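Local atomic coordinates of putative hydrolase (Chloroflexus aurantiacus J-10-fl, PDB entry 3CMN), a protein that is probably a metal-dependent peptidase of the zincin-like group, captured here without bound metal. Residues 337-340 with 346-349. Residues are numbered along the deposited sequence; the frame is centred on the assembly and turned at random.
Sequences SRVW and LPSM
V339 meets L346 and P347 through one methyl, CG2. This methyl stands anti to the backbone N (the valine's chi1, set by CG1, is 76°), and from there it reaches the junction of the two opposing residues: V339 CG2 lies 3.6 Å from L346 CA and 3.6 Å from P347 CD. L346 starts its side chain away from 337-340, but the end folds back, chi1 (-67°) and chi2 (171°) together bringing L346 CD2 to 3.8 Å from V339 CG2. The same CD2 is 3.8 Å from V339 O. The proline ring meets the valine obliquely, through its CD corner. The other valine methyl, V339 CG1, lies 3.9 Å above the plane of the W340 ring, offset toward its rim. No hydrogen bond joins the segments directly; N345 ND2 bonds to R338 O, while W340 N to S337 O (3.1 Å) closes the 3-10 turn. This buried apolar contact brings together two parts of the connection between helices 333-336 and 349-353, with S348 as N-cap of the latter. L263 of helix 248-279 touches V339 and L346, and W358 of helix 355-363 touches V339 and P347.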
ATOM      1  N   SER A 337      -4.239 -10.923 -16.111  1.00 36.21           N
ATOM      2  CA  SER A 337      -5.062  -9.758 -15.805  1.00 35.61           C
ATOM      3  C   SER A 337      -6.486 -10.152 -15.404  1.00 35.33           C
ATOM      4  O   SER A 337      -7.258  -9.319 -14.924  1.00 35.82           O
ATOM      5  CB  SER A 337      -5.128  -8.813 -17.005  1.00 35.66           C
ATOM      6  OG  SER A 337      -5.988  -9.321 -18.007  1.00 37.73           O
ATOM      7  N   ARG A 338      -6.829 -11.419 -15.601  1.00 34.78           N
ATOM      8  CA  ARG A 338      -8.156 -11.912 -15.257  1.00 34.53           C
ATOM      9  C   ARG A 338      -8.427 -11.839 -13.757  1.00 34.14           C
ATOM     10  O   ARG A 338      -9.581 -11.852 -13.316  1.00 32.64           O
ATOM     11  CB  ARG A 338      -8.325 -13.351 -15.733  1.00 35.30           C
ATOM     12  CG  ARG A 338      -8.456 -13.480 -17.226  1.00 36.55           C
ATOM     13  CD  ARG A 338      -8.628 -14.925 -17.574  1.00 38.11           C
ATOM     14  NE  ARG A 338      -8.706 -15.136 -19.008  1.00 39.40           N
ATOM     15  CZ  ARG A 338      -8.934 -16.322 -19.560  1.00 39.84           C
ATOM     16  NH1 ARG A 338      -9.105 -17.386 -18.784  1.00 42.11           N
ATOM     17  NH2 ARG A 338      -8.982 -16.445 -20.880  1.00 39.28           N
ATOM     18  N   VAL A 339      -7.359 -11.765 -12.975  1.00 32.64           N
ATOM     19  CA  VAL A 339      -7.500 -11.681 -11.531  1.00 31.72           C
ATOM     20  C   VAL A 339      -8.237 -10.381 -11.135  1.00 31.92           C
ATOM     21  O   VAL A 339      -8.784 -10.292 -10.043  1.00 30.33           O
ATOM     22  CB  VAL A 339      -6.093 -11.751 -10.851  1.00 31.77           C
ATOM     23  CG1 VAL A 339      -5.346 -10.408 -10.991  1.00 30.66           C
ATOM     24  CG2 VAL A 339      -6.233 -12.170  -9.410  1.00 31.76           C
ATOM     25  N   TRP A 340      -8.266  -9.398 -12.045  1.00 31.47           N
ATOM     26  CA  TRP A 340      -8.903  -8.088 -11.811  1.00 32.25           C
ATOM     27  C   TRP A 340     -10.360  -7.962 -12.274  1.00 32.07           C
ATOM     28  O   TRP A 340     -10.941  -6.877 -12.205  1.00 30.59           O
ATOM     29  CB  TRP A 340      -8.114  -6.966 -12.515  1.00 32.00           C
ATOM     30  CG  TRP A 340      -6.726  -6.744 -12.006  1.00 31.13           C
ATOM     31  CD1 TRP A 340      -5.564  -6.854 -12.721  1.00 30.74           C
ATOM     32  CD2 TRP A 340      -6.343  -6.394 -10.667  1.00 31.94           C
ATOM     33  NE1 TRP A 340      -4.483  -6.602 -11.909  1.00 31.90           N
ATOM     34  CE2 TRP A 340      -4.930  -6.318 -10.643  1.00 30.92           C
ATOM     35  CE3 TRP A 340      -7.056  -6.141  -9.481  1.00 30.55           C
ATOM     36  CZ2 TRP A 340      -4.214  -6.003  -9.485  1.00 30.25           C
ATOM     37  CZ3 TRP A 340      -6.342  -5.827  -8.326  1.00 30.81           C
ATOM     38  CH2 TRP A 340      -4.932  -5.764  -8.338  1.00 30.21           C
ATOM     39  N   LEU A 346      -9.614 -13.768  -7.659  1.00 35.77           N
ATOM     40  CA  LEU A 346      -8.396 -13.581  -6.876  1.00 36.83           C
ATOM     41  C   LEU A 346      -8.008 -14.964  -6.409  1.00 38.17           C
ATOM     42  O   LEU A 346      -8.870 -15.779  -6.094  1.00 38.89           O
ATOM     43  CB  LEU A 346      -8.645 -12.710  -5.641  1.00 34.48           C
ATOM     44  CG  LEU A 346      -9.003 -11.236  -5.785  1.00 33.11           C
ATOM     45  CD1 LEU A 346      -9.396 -10.705  -4.427  1.00 31.95           C
ATOM     46  CD2 LEU A 346      -7.824 -10.452  -6.358  1.00 32.23           C
ATOM     47  N   PRO A 347      -6.708 -15.258  -6.364  1.00 40.31           N
ATOM     48  CA  PRO A 347      -6.301 -16.588  -5.912  1.00 41.78           C
ATOM     49  C   PRO A 347      -6.429 -16.696  -4.402  1.00 43.60           C
ATOM     50  O   PRO A 347      -6.497 -15.681  -3.702  1.00 44.39           O
ATOM     51  CB  PRO A 347      -4.847 -16.669  -6.354  1.00 41.75           C
ATOM     52  CG  PRO A 347      -4.382 -15.260  -6.156  1.00 41.85           C
ATOM     53  CD  PRO A 347      -5.538 -14.451  -6.747  1.00 40.59           C
ATOM     54  N   SER A 348      -6.488 -17.928  -3.907  1.00 44.26           N
ATOM     55  CA  SER A 348      -6.553 -18.150  -2.472  1.00 45.03           C
ATOM     56  C   SER A 348      -5.082 -18.105  -2.071  1.00 46.40           C
ATOM     57  O   SER A 348      -4.210 -17.997  -2.941  1.00 46.05           O
ATOM     58  CB  SER A 348      -7.126 -19.533  -2.173  1.00 43.24           C
ATOM     59  OG  SER A 348      -6.282 -20.546  -2.698  1.00 43.53           O
ATOM     60  N   MET A 349      -4.789 -18.173  -0.777  1.00 47.61           N
ATOM     61  CA  MET A 349      -3.393 -18.173  -0.368  1.00 49.05           C
ATOM     62  C   MET A 349      -2.750 -19.425  -0.956  1.00 49.20           C
ATOM     63  O   MET A 349      -1.587 -19.415  -1.354  1.00 49.32           O
ATOM     64  CB  MET A 349      -3.267 -18.152   1.160  1.00 49.15           C
ATOM     65  CG  MET A 349      -3.256 -16.741   1.744  1.00 48.32           C
ATOM     66  SD  MET A 349      -1.994 -15.671   0.991  1.00 48.65           S
ATOM     67  CE  MET A 349      -0.559 -16.635   1.289  1.00 49.56           C
TER